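Local coordinates for protein formylmethanofuran--tetrahydromethanopterin formyltransferase (PDB 1M5S) that probably catalyses the reversible transfer of a formyl group from formylmethanofuran to tetrahydromethanopterin, a step of methanogenesis from carbon dioxide, at residues K30-A33 with L34-A37; E255-K258 with A259-A263. All blocks are in the same frame, centred on the assembly; numbering follows the deposited sequence. Where two conformers were deposited one is given.

How the contacts relate
From the N terminus, the long strand 12-26 leads into helix 30-41, whose first two turns make up contact 1. The chain runs on through strands 53-60 and 71-78 and helix 81-95 and, past strand 147-170, reaches strand 243-251 and helix 254-268, where contact 2 lies. Both contacts are local, i to i+4 along one helix, so neither closes a long loop and they follow in series without nesting or crossing. The centres of contact 1 and contact 2 are about 25 Å apart, and the two do not touch. Contact 1 helps pack its helix on strands 12-26, 53-60 and 71-78 and reaches other subunits; contact 2 packs on strands 193-194, 243-251 and 289-292 within its own chain.

Contact 1 of 2, residues K30-A33 with L34-A37; sequences KRWA and LVAA
R31 and V35, one helical turn apart, lie side by side and point the same way, and the V35 methyl CG2 touches both R31 and W32. CG2 sits at the edge of the R31 guanidinium, near its plane, 4.0 Å from R31 NE. The same methyl lies 4.2 Å from W32 CE3, meeting the indole obliquely. It is turned there because V35 CG1 stands anti to the backbone N (chi1 168°), which leaves CG2 beside that nitrogen and over the preceding turn, 3.1 Å from R31 O.

The guanidinium of R31 and the indole of W32, adjacent in sequence, lie face over face with their planes nearly parallel. The R31 chain runs out with CG anti to its own N, then bends at chi2 (-79°), which folds it across the indole: R31 CD rests 3.7 Å above the W32 ring plane, over its centre, while W32 CZ2 lies over the centre of the guanidinium. The far end of the arginine serves the tetramer, since R31 NH2 forms a salt bridge with E181 OE2 of the second subunit, and W32 also packs on L177 of that subunit.

All of this belongs to the first two turns of helix 30-41 in an alpha/beta sandwich. The alanines A33, A36 and A37 turn small side chains to the strands, A33 and A37 touching V72 and A36 and A37 touching I25.

Backbone bonds of the i to i+4 kind join the turns. L34 N donates to K30 O at 2.9 Å and A37 N to A33 O at 3.0 Å. V35 N reaches R31 O at an N-H...O angle of 158°, whereas A36 N to W32 O is weak at 3.4 Å. Beyond the segments, L34 O and A37 O accept bonds from the hydroxyls of T38 and T41.

Contact 2 of 2, residues E255-K258 with A259-A263; sequences ESIK and AAMKA
I257 and M261 meet on one flank of helix 254-268, a turn apart, with M261 SD lying 3.9 Å from I257 CG2. The two side chains run aslant to each other. M261 CG stands beside the backbone N and opposite the carbonyl carbon (chi1 -67°), which lays its start over the previous turn, CG resting 3.2 Å from I257 O; the chain then extends to SD and bends at chi3. I257 offers the methyl branch because CG2 is the one anti to its backbone N, while CG1 leads away beside that nitrogen.

Four consecutive i to i+4 backbone bonds run round the helix, the regular alpha-helical pattern. M261 N meets I257 O at 2.9 Å, the donor nearly in line with the carbonyl bond and the N-H...O angle reaching 165°. K262 N to K258 O, also 2.9 Å, is about as straight at the hydrogen, but its donor is tilted out of the carbonyl plane. A260 N to S256 O is more bent, at 144°, and A259 N closes on E255 O. A259 CB lies 3.4 Å from E255 O.

Two polar ends find partners just ahead in the chain: the S256 hydroxyl bonds to D253 OD1, and the K258 ammonium has a long, weak ion pair with E254.

In this alpha/beta sandwich no other chain touches the two segments. Buried I257 and M261 touch F291 of strand 289-292, as does exposed K258; A260 and M261 meet I249 of strand 243-251, and S256 and A260 reach T193 of strand 193-194.

Contact 1 of 2, residues K30-A33 with L34-A37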
# COMPACT_ATOMS: atom_id res chain seq x y z
N LYS A 30 -5.82 -0.27 -10.76
CA LYS A 30 -4.47 -0.76 -10.45
C LYS A 30 -4.49 -1.74 -9.28
O LYS A 30 -3.87 -2.80 -9.34
CB LYS A 30 -3.54 0.40 -10.10
CG LYS A 30 -2.98 1.16 -11.29
CD LYS A 30 -1.97 2.21 -10.85
CE LYS A 30 -0.73 1.57 -10.22
NZ LYS A 30 -0.16 2.37 -9.09
N ARG A 31 -5.17 -1.35 -8.22
CA ARG A 31 -5.21 -2.13 -7.00
C ARG A 31 -5.82 -3.53 -7.22
O ARG A 31 -5.38 -4.53 -6.62
CB ARG A 31 -6.00 -1.35 -5.96
CG ARG A 31 -6.23 -2.15 -4.70
CD ARG A 31 -7.37 -3.14 -4.86
NE ARG A 31 -7.87 -3.60 -3.58
CZ ARG A 31 -8.58 -2.85 -2.73
NH1 ARG A 31 -8.88 -1.58 -3.02
NH2 ARG A 31 -9.02 -3.28 -1.55
N TRP A 32 -6.82 -3.63 -8.08
CA TRP A 32 -7.50 -4.93 -8.33
C TRP A 32 -6.69 -5.79 -9.31
O TRP A 32 -6.79 -7.02 -9.32
CB TRP A 32 -8.91 -4.71 -8.84
CG TRP A 32 -9.82 -4.26 -7.70
CD1 TRP A 32 -10.48 -3.10 -7.61
CD2 TRP A 32 -10.11 -5.03 -6.54
NE1 TRP A 32 -11.15 -3.10 -6.34
CE2 TRP A 32 -10.90 -4.23 -5.73
CE3 TRP A 32 -9.74 -6.30 -6.10
CZ2 TRP A 32 -11.32 -4.63 -4.45
CZ3 TRP A 32 -10.19 -6.70 -4.83
CH2 TRP A 32 -10.94 -5.90 -4.04
N ALA A 33 -5.94 -5.13 -10.18
CA ALA A 33 -5.05 -5.84 -11.09
C ALA A 33 -3.87 -6.43 -10.30
O ALA A 33 -3.48 -7.57 -10.54
CB ALA A 33 -4.55 -4.89 -12.19
N LEU A 34 -3.41 -5.71 -9.28
CA LEU A 34 -2.30 -6.18 -8.45
C LEU A 34 -2.71 -7.31 -7.51
O LEU A 34 -1.93 -8.23 -7.29
CB LEU A 34 -1.69 -5.04 -7.64
CG LEU A 34 -0.46 -5.40 -6.78
CD1 LEU A 34 0.69 -5.87 -7.67
CD2 LEU A 34 -0.04 -4.19 -5.96
N VAL A 35 -3.91 -7.23 -6.96
CA VAL A 35 -4.46 -8.32 -6.16
C VAL A 35 -4.47 -9.65 -6.93
O VAL A 35 -3.96 -10.66 -6.44
CB VAL A 35 -5.89 -7.99 -5.67
CG1 VAL A 35 -6.56 -9.23 -5.10
CG2 VAL A 35 -5.83 -6.91 -4.62
N ALA A 36 -4.98 -9.62 -8.16
CA ALA A 36 -5.07 -10.81 -9.02
C ALA A 36 -3.70 -11.34 -9.44
O ALA A 36 -3.43 -12.53 -9.33
CB ALA A 36 -5.89 -10.48 -10.26
N ALA A 37 -2.84 -10.44 -9.90
CA ALA A 37 -1.50 -10.78 -10.33
C ALA A 37 -0.68 -11.39 -9.21
O ALA A 37 0.13 -12.28 -9.44
CB ALA A 37 -0.79 -9.56 -10.87

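Contact 2 of 2, residues E255-K258 with A259-A263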
# COMPACT_ATOMS: atom_id res chain seq x y z
N GLU A 255 19.22 -9.81 -23.08
CA GLU A 255 19.30 -8.36 -23.00
C GLU A 255 18.48 -7.80 -21.84
O GLU A 255 18.88 -6.83 -21.19
CB GLU A 255 18.83 -7.72 -24.32
CG GLU A 255 19.61 -8.18 -25.55
CD GLU A 255 18.92 -9.33 -26.30
OE1 GLU A 255 19.02 -10.50 -25.86
OE2 GLU A 255 18.30 -9.05 -27.35
N SER A 256 17.35 -8.44 -21.57
CA SER A 256 16.42 -8.00 -20.53
C SER A 256 16.96 -8.36 -19.16
O SER A 256 16.86 -7.56 -18.22
CB SER A 256 15.05 -8.63 -20.73
OG SER A 256 14.45 -8.16 -21.92
N ILE A 257 17.54 -9.55 -19.04
CA ILE A 257 18.19 -9.95 -17.81
C ILE A 257 19.33 -9.00 -17.48
O ILE A 257 19.48 -8.56 -16.34
CB ILE A 257 18.76 -11.37 -17.92
CG1 ILE A 257 17.67 -12.34 -18.36
CG2 ILE A 257 19.37 -11.79 -16.58
CD1 ILE A 257 17.09 -13.18 -17.26
N LYS A 258 20.10 -8.61 -18.50
CA LYS A 258 21.23 -7.71 -18.30
C LYS A 258 20.76 -6.32 -17.89
O LYS A 258 21.32 -5.72 -16.98
CB LYS A 258 22.07 -7.61 -19.57
CG LYS A 258 22.96 -8.82 -19.78
CD LYS A 258 23.59 -8.86 -21.17
CE LYS A 258 24.25 -10.21 -21.41
NZ LYS A 258 25.03 -10.26 -22.68
N ALA A 259 19.72 -5.83 -18.55
CA ALA A 259 19.13 -4.54 -18.20
C ALA A 259 18.69 -4.53 -16.74
O ALA A 259 18.89 -3.54 -16.04
CB ALA A 259 17.95 -4.24 -19.12
N ALA A 260 18.17 -5.67 -16.28
CA ALA A 260 17.66 -5.80 -14.92
C ALA A 260 18.79 -5.90 -13.90
O ALA A 260 18.74 -5.26 -12.85
CB ALA A 260 16.75 -7.02 -14.81
N MET A 261 19.81 -6.70 -14.20
CA MET A 261 20.98 -6.82 -13.34
C MET A 261 21.70 -5.49 -13.19
O MET A 261 22.04 -5.07 -12.08
CB MET A 261 21.95 -7.87 -13.90
CG MET A 261 21.39 -9.28 -13.87
SD MET A 261 22.50 -10.52 -14.57
CE MET A 261 23.77 -10.59 -13.34
N LYS A 262 21.86 -4.78 -14.30
CA LYS A 262 22.53 -3.49 -14.30
C LYS A 262 21.75 -2.44 -13.50
O LYS A 262 22.32 -1.79 -12.61
CB LYS A 262 22.75 -3.01 -15.74
CG LYS A 262 23.47 -1.68 -15.87
CD LYS A 262 23.65 -1.30 -17.32
CE LYS A 262 24.28 0.07 -17.45
NZ LYS A 262 24.57 0.39 -18.87
N ALA A 263 20.46 -2.29 -13.79
CA ALA A 263 19.61 -1.32 -13.10
C ALA A 263 19.49 -1.65 -11.62
O ALA A 263 19.58 -0.77 -10.76
CB ALA A 263 18.22 -1.29 -13.74